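Local coordinates for proximal thread matrix protein 1 (Mytilus galloprovincialis, PDB 4CN9) that binds collagen in the matrix of the mussel byssus, probably through von Willebrand factor type A domains, one of which carries a zinc-occupied MIDAS site, at residues Ser64-Asp69 / Met172-Ser177; Glu72-Met77 / Pro134-Gln139. All blocks are in the same frame, centred on the assembly; numbering follows the deposited sequence.

Contact 1 of 2, residues Ser64-Asp69 / Met172-Ser177; sequences SSIQYD and MTDGKS. With ZN (zinc ion), chain C.
With chi1 of 67° in Ser65 and 83° in Asp174, OG of the serine and the carboxylate carbon of the aspartate each sit between their own backbone N and carbonyl carbon, and the two groups face each other around a zinc ion. Ser65 OG binds the metal at 2.0 Å. Asp174 answers from the loop that follows strand 166-173 with a single oxygen, OD1, which lies 2.1 Å from the zinc. Its other oxygen, OD2, accepts a hydrogen bond from the Ser65 hydroxyl through its syn lone pair, with 2.5 Å between Ser65 OG and Asp174 OD2. The carboxylate is thus shared between metal and serine, and both bonds fix its rotation. Ile66 CG1 touches the same carboxylate, 3.4 Å from Asp174 OD2. Three waters and Ser63 OG complete six ligands around the zinc; water 1 also donates to the backbone O of Asp174, at 2.9 Å. Thr173 OG1 accepts from Gly175 N at 3.1 Å, an ST turn, and Asp61 OD2 takes hydrogen bonds from Thr173 OG1 and Asp174 N, so a second shell positions the aspartate. This is the metal ion-dependent adhesion site (MIDAS) of a von Willebrand factor A domain, its Asp-x-Ser-x-Ser loop meeting a distant aspartate. Three of the six positions are held by waters, which could probably be displaced, consistent with a ligand carboxylate replacing one, as in the A domains of integrins.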
loop_
_atom_site.group_PDB
_atom_site.type_symbol
_atom_site.label_atom_id
_atom_site.label_comp_id
_atom_site.label_asym_id
_atom_site.label_seq_id
_atom_site.Cartn_x
_atom_site.Cartn_y
_atom_site.Cartn_z
ATOM N N SER A 64 18.537 19.371 -10.726
ATOM C CA SER A 64 19.256 19.745 -11.943
ATOM C C SER A 64 19.441 18.573 -12.901
ATOM O O SER A 64 19.580 18.776 -14.103
ATOM C CB SER A 64 20.627 20.333 -11.584
ATOM O OG SER A 64 21.404 19.384 -10.886
ATOM N N SER A 65 19.448 17.354 -12.376
ATOM C CA SER A 65 19.548 16.152 -13.213
ATOM C C SER A 65 18.536 16.141 -14.371
ATOM O O SER A 65 18.827 15.649 -15.463
ATOM C CB SER A 65 19.335 14.901 -12.358
ATOM O OG SER A 65 18.001 14.844 -11.888
ATOM N N ILE A 66 17.353 16.692 -14.126
ATOM C CA ILE A 66 16.282 16.681 -15.099
ATOM C C ILE A 66 16.589 17.584 -16.283
ATOM O O ILE A 66 16.333 17.214 -17.431
ATOM C CB ILE A 66 14.956 17.123 -14.451
ATOM C CG1 ILE A 66 14.597 16.136 -13.335
ATOM C CG2 ILE A 66 13.842 17.217 -15.517
ATOM C CD1 ILE A 66 13.401 16.517 -12.516
ATOM N N GLN A 67 17.139 18.761 -16.000
ATOM C CA GLN A 67 17.447 19.735 -17.035
ATOM C C GLN A 67 18.666 19.265 -17.832
ATOM O O GLN A 67 18.688 19.395 -19.052
ATOM C CB GLN A 67 17.682 21.120 -16.411
ATOM C CG GLN A 67 18.091 22.221 -17.393
ATOM C CD GLN A 67 16.985 22.599 -18.370
ATOM O OE1 GLN A 67 15.791 22.468 -18.075
ATOM N NE2 GLN A 67 17.382 23.067 -19.551
ATOM N N TYR A 68 19.655 18.694 -17.146
ATOM C CA TYR A 68 20.835 18.145 -17.820
ATOM C C TYR A 68 20.446 17.055 -18.814
ATOM O O TYR A 68 21.019 16.966 -19.889
ATOM C CB TYR A 68 21.835 17.540 -16.825
ATOM C CG TYR A 68 22.499 18.524 -15.892
ATOM C CD1 TYR A 68 22.716 19.844 -16.269
ATOM C CD2 TYR A 68 22.913 18.126 -14.622
ATOM C CE1 TYR A 68 23.331 20.744 -15.411
ATOM C CE2 TYR A 68 23.523 19.014 -13.762
ATOM C CZ TYR A 68 23.728 20.325 -14.159
ATOM O OH TYR A 68 24.331 21.222 -13.294
ATOM N N ASP A 69 19.487 16.212 -18.444
ATOM C CA ASP A 69 19.110 15.090 -19.294
ATOM C C ASP A 69 18.494 15.554 -20.617
ATOM O O ASP A 69 18.824 15.035 -21.681
ATOM C CB ASP A 69 18.133 14.169 -18.567
ATOM C CG ASP A 69 17.629 13.054 -19.455
ATOM O OD1 ASP A 69 18.403 12.102 -19.675
ATOM O OD2 ASP A 69 16.471 13.130 -19.934
ATOM N N MET A 172 6.689 12.630 -7.936
ATOM C CA MET A 172 7.390 12.391 -9.197
ATOM C C MET A 172 8.868 12.680 -8.995
ATOM O O MET A 172 9.234 13.798 -8.641
ATOM C CB MET A 172 6.846 13.318 -10.291
ATOM C CG MET A 172 5.346 13.197 -10.534
ATOM S SD MET A 172 4.740 14.510 -11.650
ATOM C CE MET A 172 5.658 14.090 -13.112
ATOM N N THR A 173 9.727 11.694 -9.228
ATOM C CA THR A 173 11.161 11.906 -9.037
ATOM C C THR A 173 12.036 11.150 -10.038
ATOM O O THR A 173 11.648 10.104 -10.553
ATOM C CB THR A 173 11.574 11.543 -7.605
ATOM O OG1 THR A 173 12.955 11.872 -7.380
ATOM C CG2 THR A 173 11.342 10.083 -7.334
ATOM N N ASP A 174 13.212 11.708 -10.329
ATOM C CA ASP A 174 14.187 11.021 -11.160
ATOM C C ASP A 174 15.425 10.660 -10.355
ATOM O O ASP A 174 16.488 10.366 -10.924
ATOM C CB ASP A 174 14.569 11.875 -12.379
ATOM C CG ASP A 174 15.643 12.923 -12.069
ATOM O OD1 ASP A 174 15.715 13.446 -10.919
ATOM O OD2 ASP A 174 16.417 13.224 -13.006
ATOM N N GLY A 175 15.298 10.657 -9.034
ATOM C CA GLY A 175 16.469 10.470 -8.196
ATOM C C GLY A 175 16.213 9.687 -6.927
ATOM O O GLY A 175 15.094 9.264 -6.639
ATOM N N LYS A 176 17.268 9.494 -6.151
ATOM C CA LYS A 176 17.128 8.856 -4.854
ATOM C C LYS A 176 17.377 9.909 -3.796
ATOM O O LYS A 176 18.115 10.858 -4.024
ATOM C CB LYS A 176 18.098 7.680 -4.705
ATOM C CG LYS A 176 19.554 8.067 -4.663
ATOM C CD LYS A 176 20.423 6.838 -4.416
ATOM C CE LYS A 176 21.875 7.117 -4.765
ATOM N NZ LYS A 176 22.732 5.906 -4.604
ATOM N N SER A 177 16.725 9.757 -2.653
ATOM C CA SER A 177 16.819 10.743 -1.588
ATOM C C SER A 177 18.251 10.699 -1.071
ATOM O O SER A 177 18.737 9.629 -0.704
ATOM C CB SER A 177 15.836 10.400 -0.465
ATOM O OG SER A 177 15.565 11.523 0.353
HETATM ZN ZN ZN C . 17.414 14.298 -10.008
HETATM O O HOH W 1 18.414 12.441 -10.153
HETATM O O HOH W 2 16.363 13.796 -8.282
HETATM O O HOH W 3 19.136 14.882 -8.998
#

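Contact 2 of 2, residues Glu72-Met77 / Pro134-Gln139; sequences ENYQMM and PRNGGQ
Pro134 opens the second segment by setting its CB-CG edge over one face of the Tyr74 ring, the rest of the pyrrolidine rising away from it. Its CG stands 3.5 Å from the ring centroid and only 8° off the normal, a well-centred CH-pi contact, while CB reaches on toward the phenolic end, 3.4 Å from Tyr74 CZ. Arg135 turns the other way, its NE in a salt bridge with Asp62. At Asn136 the chain comes back to the ring: chi1 of -68° carries the amide beside the backbone N, from where OD1 meets the rim of Tyr74. That oxygen lies in the plane of the ring, 2.8 Å from Tyr74 OH and 3.3 Å from Tyr74 CE2, with ring and amide planes 45° apart. A leucine in place of Tyr74 would probably leave Pro134 without the broad face it packs on and Asn136 OD1 without its hydroxyl neighbour. Gly137 then leads on by a backbone hydrogen bond to Asp62, within the Asp-x-Ser-x-Ser loop. Tyr74 also touches Ile66, Gln67 and Phe60, so its ring fills the angle between helix 73-85, helix 64-69 and the sheet, where the loop between helices 122-130 and 142-153 passes beside the MIDAS of this von Willebrand factor A domain.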
loop_
_atom_site.group_PDB
_atom_site.type_symbol
_atom_site.label_atom_id
_atom_site.label_comp_id
_atom_site.label_asym_id
_atom_site.label_seq_id
_atom_site.Cartn_x
_atom_site.Cartn_y
_atom_site.Cartn_z
ATOM N N GLU A 72 13.678 19.641 -22.610
ATOM C CA GLU A 72 12.219 19.534 -22.736
ATOM C C GLU A 72 11.551 18.711 -21.619
ATOM O O GLU A 72 10.315 18.642 -21.547
ATOM C CB GLU A 72 11.845 18.923 -24.094
ATOM C CG GLU A 72 11.891 19.916 -25.250
ATOM C CD GLU A 72 11.196 21.235 -24.918
ATOM O OE1 GLU A 72 9.986 21.211 -24.589
ATOM O OE2 GLU A 72 11.864 22.294 -24.977
ATOM N N ASN A 73 12.353 18.095 -20.754
ATOM C CA ASN A 73 11.803 17.281 -19.670
ATOM C C ASN A 73 10.793 18.006 -18.770
ATOM O O ASN A 73 9.721 17.464 -18.506
ATOM C CB ASN A 73 12.917 16.687 -18.822
ATOM C CG ASN A 73 13.633 15.558 -19.522
ATOM O OD1 ASN A 73 13.092 14.956 -20.447
ATOM N ND2 ASN A 73 14.851 15.255 -19.083
ATOM N N TYR A 74 11.119 19.210 -18.296
ATOM C CA TYR A 74 10.209 19.917 -17.389
ATOM C C TYR A 74 8.864 20.189 -18.044
ATOM O O TYR A 74 7.822 20.120 -17.392
ATOM C CB TYR A 74 10.807 21.233 -16.887
ATOM C CG TYR A 74 11.808 21.073 -15.768
ATOM C CD1 TYR A 74 11.498 20.322 -14.629
ATOM C CD2 TYR A 74 13.069 21.669 -15.843
ATOM C CE1 TYR A 74 12.422 20.174 -13.599
ATOM C CE2 TYR A 74 13.998 21.518 -14.818
ATOM C CZ TYR A 74 13.664 20.769 -13.697
ATOM O OH TYR A 74 14.577 20.621 -12.667
ATOM N N GLN A 75 8.878 20.524 -19.331
ATOM C CA GLN A 75 7.618 20.766 -20.031
ATOM C C GLN A 75 6.751 19.505 -20.052
ATOM O O GLN A 75 5.531 19.585 -19.906
ATOM C CB GLN A 75 7.854 21.272 -21.459
ATOM C CG GLN A 75 6.584 21.780 -22.113
ATOM C CD GLN A 75 5.837 22.778 -21.238
ATOM O OE1 GLN A 75 6.365 23.829 -20.885
ATOM N NE2 GLN A 75 4.611 22.436 -20.864
ATOM N N MET A 76 7.383 18.351 -20.234
ATOM C CA MET A 76 6.673 17.082 -20.263
ATOM C C MET A 76 6.118 16.736 -18.893
ATOM O O MET A 76 5.033 16.162 -18.782
ATOM C CB MET A 76 7.591 15.960 -20.763
ATOM C CG MET A 76 7.986 16.130 -22.227
ATOM S SD MET A 76 8.910 14.755 -22.936
ATOM C CE MET A 76 9.009 15.300 -24.639
ATOM N N MET A 77 6.863 17.080 -17.846
ATOM C CA MET A 77 6.376 16.874 -16.483
ATOM C C MET A 77 5.173 17.760 -16.246
ATOM O O MET A 77 4.172 17.324 -15.698
ATOM C CB MET A 77 7.469 17.187 -15.455
ATOM C CG MET A 77 8.594 16.193 -15.444
ATOM S SD MET A 77 9.936 16.649 -14.309
ATOM C CE MET A 77 9.087 16.384 -12.730
ATOM N N PRO A 134 11.249 25.802 -12.218
ATOM C CA PRO A 134 12.097 24.813 -11.552
ATOM C C PRO A 134 13.380 25.438 -11.060
ATOM O O PRO A 134 13.942 26.302 -11.739
ATOM C CB PRO A 134 12.407 23.806 -12.667
ATOM C CG PRO A 134 11.293 23.965 -13.630
ATOM C CD PRO A 134 11.016 25.438 -13.624
ATOM N N ARG A 135 13.845 25.002 -9.898
ATOM C CA ARG A 135 14.995 25.628 -9.259
ATOM C C ARG A 135 16.313 24.934 -9.606
ATOM O O ARG A 135 17.386 25.497 -9.398
ATOM C CB ARG A 135 14.788 25.658 -7.737
ATOM C CG ARG A 135 13.599 26.496 -7.288
ATOM C CD ARG A 135 13.249 26.224 -5.827
ATOM N NE ARG A 135 13.057 24.792 -5.620
ATOM C CZ ARG A 135 13.347 24.141 -4.499
ATOM N NH1 ARG A 135 13.794 24.787 -3.434
ATOM N NH2 ARG A 135 13.166 22.835 -4.439
ATOM N N ASN A 136 16.229 23.708 -10.126
ATOM C CA ASN A 136 17.414 22.917 -10.469
ATOM C C ASN A 136 18.381 22.738 -9.307
ATOM O O ASN A 136 19.568 23.075 -9.395
ATOM C CB ASN A 136 18.120 23.510 -11.686
ATOM C CG ASN A 136 17.293 23.362 -12.952
ATOM O OD1 ASN A 136 16.790 22.283 -13.245
ATOM N ND2 ASN A 136 17.110 24.453 -13.674
ATOM N N GLY A 137 17.867 22.178 -8.220
ATOM C CA GLY A 137 18.672 21.964 -7.029
ATOM C C GLY A 137 19.690 20.853 -7.205
ATOM O O GLY A 137 19.524 19.949 -8.042
ATOM N N GLY A 138 20.745 20.911 -6.397
ATOM C CA GLY A 138 21.849 19.969 -6.485
ATOM C C GLY A 138 21.727 18.762 -5.571
ATOM O O GLY A 138 22.668 17.986 -5.453
ATOM N N GLN A 139 20.568 18.618 -4.928
ATOM C CA GLN A 139 20.277 17.540 -3.994
ATOM C C GLN A 139 18.856 17.046 -4.267
ATOM O O GLN A 139 18.075 17.739 -4.913
ATOM C CB GLN A 139 20.288 18.038 -2.547
ATOM C CG GLN A 139 21.570 18.658 -2.058
ATOM C CD GLN A 139 21.479 19.050 -0.593
ATOM O OE1 GLN A 139 20.380 19.194 -0.043
ATOM N NE2 GLN A 139 22.632 19.220 0.053
#

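The centres of contacts 1 and 2 are about 7 Å apart, and helix 64-69 of contact 1 runs on in the chain to helix 73-85 of contact 2. Two backbone oxygens tie them: Gly137 O lies 2.9 Å from Ser64 N and Ile66 O lies 3.0 Å from Asn73 ND2, both probable hydrogen bonds. Gln67 packs between, its CB 3.5 Å from Asn136 OD1 and its OE1 3.6 Å from Tyr74 CD2. Contact 1 holds the zinc itself; contact 2 lies outside the coordination shell, next to the helix that carries Ser65, with the nearest atom of the Tyr74 side chain about 7 Å from the zinc.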